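EVE domain-containing protein (Pseudomonas syringae pv. tomato str. DC3000, PDB 2EVE) is of unknown function but adopts the EVE fold, related to the PUA and ASCH domains, and so may recognise nucleic acid. Local coordinates at residues F37-F49 and I59-P71. Numbering follows the deposited sequence.
Sequences FLRTMAEGDEFFF and IAGIGKIVKTAYP
Phe47 and Gly63 exchange two backbone hydrogen bonds, Phe47 N to Gly63 O and Gly63 N to Phe47 O, both 2.9 Å. They form a hydrogen-bonded pair of the antiparallel hairpin made by strands 46-51 and 58-71. Toward the hairpin loop, Phe49 N bonds Gly61 O and Phe49 O accepts Ala60 N at 2.8 Å. Ala60 and Gly61 thus face Phe49 together, a classic beta bulge. At the other end, Ile65 N bonds Asp45 O, and the type II turn from Ala42 to Asp45 sends Gly44 N almost straight to Ile65 O (N-H...O 171°). The Asp45 carboxylate holds this turn: OD2 takes Ala42 N from above its plane. OD2 also takes Trp4 NE1, from strand 3-8, and OD1 takes Ala2 N. Beyond the corner at Val66 and Lys67, one water donates to Leu38 O and Met41 O and accepts from Ala69 N, linking Leu38 and Met41 to the backbone of Ala69.

The Phe47 side chain turns in between its own N and carbonyl carbon (chi1 70°). This lays the ring over Gly63, whose CA sits above one face, 3.9 Å from the ring centroid, in a CH-pi contact. Ile65 CD1 approaches Phe47 CD2 obliquely and presses tightly on selenomethionine Met41 CE, at 3.5 Å. On the opposite sheet face, Phe48 runs beside Ile62, CD1 to CG1 3.9 Å, and Ile59 CG2 touches the same CD1. Helix 139-149 covers this group, with Trp142 stacked on Phe48. Ala69 CB packs on Leu38 CD2 at 3.8 Å.

Phe47 and Gly63 therefore supply both strand pairing and aromatic packing: the ring lies directly against the backbone that its own N and O bond.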
loop_
_atom_site.group_PDB
_atom_site.type_symbol
_atom_site.label_atom_id
_atom_site.label_comp_id
_atom_site.label_asym_id
_atom_site.label_seq_id
_atom_site.Cartn_x
_atom_site.Cartn_y
_atom_site.Cartn_z
ATOM N N PHE A 37 5.437 -3.766 -8.949
ATOM C CA PHE A 37 4.391 -4.582 -8.341
ATOM C C PHE A 37 3.050 -3.871 -8.526
ATOM O O PHE A 37 2.052 -4.485 -8.905
ATOM C CB PHE A 37 4.648 -4.797 -6.847
ATOM C CG PHE A 37 5.585 -5.933 -6.547
ATOM C CD1 PHE A 37 5.348 -7.200 -7.069
ATOM C CD2 PHE A 37 6.689 -5.741 -5.727
ATOM C CE1 PHE A 37 6.201 -8.268 -6.780
ATOM C CE2 PHE A 37 7.552 -6.804 -5.429
ATOM C CZ PHE A 37 7.305 -8.066 -5.957
ATOM N N LEU A 38 3.030 -2.567 -8.266
ATOM C CA LEU A 38 1.804 -1.788 -8.401
ATOM C C LEU A 38 1.205 -1.933 -9.799
ATOM O O LEU A 38 -0.008 -2.056 -9.952
ATOM C CB LEU A 38 2.091 -0.314 -8.081
ATOM C CG LEU A 38 0.919 0.674 -8.097
ATOM C CD1 LEU A 38 1.176 1.775 -7.081
ATOM C CD2 LEU A 38 0.736 1.250 -9.489
ATOM N N ARG A 39 2.062 -1.937 -10.814
ATOM C CA ARG A 39 1.604 -2.069 -12.194
ATOM C C ARG A 39 0.984 -3.432 -12.504
ATOM O O ARG A 39 0.243 -3.563 -13.475
ATOM C CB ARG A 39 2.763 -1.797 -13.156
ATOM C CG ARG A 39 3.153 -0.331 -13.241
ATOM C CD ARG A 39 4.371 -0.148 -14.126
ATOM N NE ARG A 39 4.592 1.257 -14.456
ATOM C CZ ARG A 39 5.567 1.686 -15.251
ATOM N NH1 ARG A 39 6.419 0.819 -15.793
ATOM N NH2 ARG A 39 5.677 2.981 -15.523
ATOM N N THR A 40 1.283 -4.448 -11.697
ATOM C CA THR A 40 0.712 -5.767 -11.948
ATOM C C THR A 40 -0.585 -6.012 -11.179
ATOM O O THR A 40 -1.226 -7.055 -11.345
ATOM C CB THR A 40 1.709 -6.918 -11.635
ATOM O OG1 THR A 40 2.030 -6.944 -10.234
ATOM C CG2 THR A 40 2.984 -6.746 -12.453
HETATM N N MSE A 41 -0.980 -5.056 -10.343
HETATM C CA MSE A 41 -2.223 -5.187 -9.590
HETATM C C MSE A 41 -3.390 -5.120 -10.567
HETATM O O MSE A 41 -3.338 -4.392 -11.559
HETATM C CB MSE A 41 -2.334 -4.069 -8.551
HETATM C CG MSE A 41 -1.278 -4.165 -7.468
HETATM SE SE MSE A 41 -1.343 -2.684 -6.239
HETATM C CE MSE A 41 -2.335 -3.501 -4.800
ATOM N N ALA A 42 -4.437 -5.887 -10.290
ATOM C CA ALA A 42 -5.607 -5.922 -11.160
ATOM C C ALA A 42 -6.859 -5.477 -10.422
ATOM O O ALA A 42 -6.907 -5.503 -9.193
ATOM C CB ALA A 42 -5.806 -7.328 -11.698
ATOM N N GLU A 43 -7.873 -5.068 -11.179
ATOM C CA GLU A 43 -9.134 -4.629 -10.590
ATOM C C GLU A 43 -9.703 -5.774 -9.755
ATOM O O GLU A 43 -9.773 -6.915 -10.217
ATOM C CB GLU A 43 -10.132 -4.260 -11.690
ATOM C CG GLU A 43 -9.666 -3.147 -12.609
ATOM C CD GLU A 43 -10.576 -2.969 -13.806
ATOM O OE1 GLU A 43 -11.786 -2.729 -13.603
ATOM O OE2 GLU A 43 -10.081 -3.072 -14.950
ATOM N N GLY A 44 -10.105 -5.469 -8.528
ATOM C CA GLY A 44 -10.657 -6.498 -7.668
ATOM C C GLY A 44 -9.658 -7.038 -6.666
ATOM O O GLY A 44 -10.048 -7.601 -5.640
ATOM N N ASP A 45 -8.368 -6.891 -6.961
ATOM C CA ASP A 45 -7.339 -7.353 -6.034
ATOM C C ASP A 45 -7.531 -6.590 -4.731
ATOM O O ASP A 45 -8.019 -5.460 -4.732
ATOM C CB ASP A 45 -5.934 -7.060 -6.568
ATOM C CG ASP A 45 -5.506 -8.009 -7.675
ATOM O OD1 ASP A 45 -6.264 -8.945 -8.010
ATOM O OD2 ASP A 45 -4.399 -7.809 -8.211
ATOM N N GLU A 46 -7.159 -7.208 -3.619
ATOM C CA GLU A 46 -7.287 -6.555 -2.323
ATOM C C GLU A 46 -5.907 -6.345 -1.728
ATOM O O GLU A 46 -4.961 -7.047 -2.082
ATOM C CB GLU A 46 -8.142 -7.405 -1.384
ATOM C CG GLU A 46 -9.603 -7.457 -1.786
ATOM C CD GLU A 46 -10.393 -8.466 -0.978
ATOM O OE1 GLU A 46 -10.110 -9.676 -1.098
ATOM O OE2 GLU A 46 -11.297 -8.047 -0.227
ATOM N N PHE A 47 -5.788 -5.375 -0.829
ATOM C CA PHE A 47 -4.501 -5.105 -0.203
ATOM C C PHE A 47 -4.647 -4.659 1.234
ATOM O O PHE A 47 -5.659 -4.068 1.617
ATOM C CB PHE A 47 -3.742 -4.021 -0.984
ATOM C CG PHE A 47 -4.342 -2.642 -0.864
ATOM C CD1 PHE A 47 -3.924 -1.763 0.134
ATOM C CD2 PHE A 47 -5.323 -2.219 -1.756
ATOM C CE1 PHE A 47 -4.479 -0.484 0.240
ATOM C CE2 PHE A 47 -5.884 -0.945 -1.657
ATOM C CZ PHE A 47 -5.461 -0.078 -0.663
ATOM N N PHE A 48 -3.632 -4.965 2.034
ATOM C CA PHE A 48 -3.624 -4.532 3.419
ATOM C C PHE A 48 -3.102 -3.106 3.436
ATOM O O PHE A 48 -2.082 -2.801 2.816
ATOM C CB PHE A 48 -2.715 -5.419 4.269
ATOM C CG PHE A 48 -3.309 -6.750 4.592
ATOM C CD1 PHE A 48 -4.602 -6.841 5.098
ATOM C CD2 PHE A 48 -2.581 -7.916 4.396
ATOM C CE1 PHE A 48 -5.161 -8.075 5.404
ATOM C CE2 PHE A 48 -3.131 -9.156 4.698
ATOM C CZ PHE A 48 -4.424 -9.237 5.204
ATOM N N PHE A 49 -3.827 -2.238 4.131
ATOM C CA PHE A 49 -3.469 -0.827 4.261
ATOM C C PHE A 49 -2.572 -0.735 5.497
ATOM O O PHE A 49 -3.041 -0.841 6.631
ATOM C CB PHE A 49 -4.752 -0.001 4.454
ATOM C CG PHE A 49 -4.587 1.486 4.228
ATOM C CD1 PHE A 49 -3.648 2.228 4.941
ATOM C CD2 PHE A 49 -5.427 2.152 3.335
ATOM C CE1 PHE A 49 -3.549 3.620 4.765
ATOM C CE2 PHE A 49 -5.337 3.530 3.155
ATOM C CZ PHE A 49 -4.398 4.269 3.868
ATOM N N ILE A 59 -0.745 -3.030 10.142
ATOM C CA ILE A 59 -1.872 -3.159 9.228
ATOM C C ILE A 59 -3.121 -2.587 9.893
ATOM O O ILE A 59 -3.552 -3.059 10.945
ATOM C CB ILE A 59 -2.081 -4.628 8.846
ATOM C CG1 ILE A 59 -0.838 -5.125 8.099
ATOM C CG2 ILE A 59 -3.325 -4.778 7.985
ATOM C CD1 ILE A 59 -0.850 -6.592 7.759
ATOM N N ALA A 60 -3.699 -1.569 9.261
ATOM C CA ALA A 60 -4.866 -0.883 9.805
ATOM C C ALA A 60 -6.195 -1.205 9.137
ATOM O O ALA A 60 -7.256 -0.841 9.652
ATOM C CB ALA A 60 -4.631 0.616 9.765
ATOM N N GLY A 61 -6.142 -1.876 7.994
ATOM C CA GLY A 61 -7.366 -2.214 7.296
ATOM C C GLY A 61 -7.126 -2.868 5.954
ATOM O O GLY A 61 -6.017 -3.318 5.652
ATOM N N ILE A 62 -8.178 -2.902 5.145
ATOM C CA ILE A 62 -8.137 -3.520 3.828
ATOM C C ILE A 62 -8.725 -2.601 2.761
ATOM O O ILE A 62 -9.706 -1.896 3.002
ATOM C CB ILE A 62 -8.942 -4.835 3.832
ATOM C CG1 ILE A 62 -8.374 -5.779 4.892
ATOM C CG2 ILE A 62 -8.907 -5.479 2.455
ATOM C CD1 ILE A 62 -9.203 -7.043 5.082
ATOM N N GLY A 63 -8.112 -2.616 1.581
ATOM C CA GLY A 63 -8.593 -1.817 0.468
ATOM C C GLY A 63 -8.657 -2.701 -0.762
ATOM O O GLY A 63 -8.235 -3.855 -0.712
ATOM N N LYS A 64 -9.188 -2.182 -1.864
ATOM C CA LYS A 64 -9.272 -2.957 -3.096
ATOM C C LYS A 64 -8.882 -2.077 -4.272
ATOM O O LYS A 64 -8.941 -0.850 -4.191
ATOM C CB LYS A 64 -10.693 -3.499 -3.302
ATOM C CG LYS A 64 -11.745 -2.427 -3.540
ATOM C CD LYS A 64 -13.135 -3.043 -3.613
ATOM C CE LYS A 64 -14.198 -1.985 -3.847
ATOM N NZ LYS A 64 -15.563 -2.577 -3.852
ATOM N N ILE A 65 -8.475 -2.705 -5.367
ATOM C CA ILE A 65 -8.080 -1.949 -6.546
ATOM C C ILE A 65 -9.298 -1.706 -7.429
ATOM O O ILE A 65 -9.970 -2.646 -7.843
ATOM C CB ILE A 65 -7.012 -2.713 -7.348
ATOM C CG1 ILE A 65 -5.810 -3.024 -6.443
ATOM C CG2 ILE A 65 -6.602 -1.911 -8.574
ATOM C CD1 ILE A 65 -5.237 -1.814 -5.714
ATOM N N VAL A 66 -9.590 -0.441 -7.713
ATOM C CA VAL A 66 -10.742 -0.122 -8.545
ATOM C C VAL A 66 -10.350 0.266 -9.964
ATOM O O VAL A 66 -11.125 0.072 -10.900
ATOM C CB VAL A 66 -11.599 0.990 -7.903
ATOM C CG1 VAL A 66 -12.027 0.561 -6.508
ATOM C CG2 VAL A 66 -10.824 2.282 -7.846
ATOM N N LYS A 67 -9.151 0.814 -10.126
ATOM C CA LYS A 67 -8.656 1.188 -11.450
ATOM C C LYS A 67 -7.168 0.855 -11.513
ATOM O O LYS A 67 -6.404 1.262 -10.640
ATOM C CB LYS A 67 -8.877 2.678 -11.701
ATOM C CG LYS A 67 -8.505 3.135 -13.096
ATOM C CD LYS A 67 -8.909 4.586 -13.279
ATOM C CE LYS A 67 -8.589 5.096 -14.662
ATOM N NZ LYS A 67 -9.074 6.494 -14.815
ATOM N N THR A 68 -6.761 0.115 -12.540
ATOM C CA THR A 68 -5.366 -0.279 -12.675
ATOM C C THR A 68 -4.443 0.897 -12.972
ATOM O O THR A 68 -4.887 2.001 -13.300
ATOM C CB THR A 68 -5.176 -1.379 -13.757
ATOM O OG1 THR A 68 -5.613 -0.894 -15.032
ATOM C CG2 THR A 68 -5.972 -2.634 -13.389
ATOM N N ALA A 69 -3.147 0.636 -12.854
ATOM C CA ALA A 69 -2.099 1.635 -13.034
ATOM C C ALA A 69 -2.156 2.570 -14.233
ATOM O O ALA A 69 -2.421 2.165 -15.362
ATOM C CB ALA A 69 -0.746 0.945 -13.002
ATOM N N TYR A 70 -1.876 3.838 -13.961
ATOM C CA TYR A 70 -1.836 4.861 -14.986
ATOM C C TYR A 70 -0.753 5.861 -14.588
ATOM O O TYR A 70 -0.343 5.902 -13.430
ATOM C CB TYR A 70 -3.210 5.528 -15.123
ATOM C CG TYR A 70 -3.772 6.128 -13.856
ATOM C CD1 TYR A 70 -3.456 7.430 -13.486
ATOM C CD2 TYR A 70 -4.662 5.413 -13.056
ATOM C CE1 TYR A 70 -4.012 8.014 -12.357
ATOM C CE2 TYR A 70 -5.226 5.986 -11.916
ATOM C CZ TYR A 70 -4.899 7.289 -11.577
ATOM O OH TYR A 70 -5.473 7.889 -10.481
ATOM N N PRO A 71 -0.260 6.664 -15.542
ATOM C CA PRO A 71 0.787 7.644 -15.222
ATOM C C PRO A 71 0.423 8.502 -14.015
ATOM O O PRO A 71 -0.649 9.102 -13.969
ATOM C CB PRO A 71 0.907 8.447 -16.514
ATOM C CG PRO A 71 0.600 7.409 -17.561
ATOM C CD PRO A 71 -0.601 6.709 -16.974
HETATM O O HOH W 1 -2.070 -1.938 -11.849
#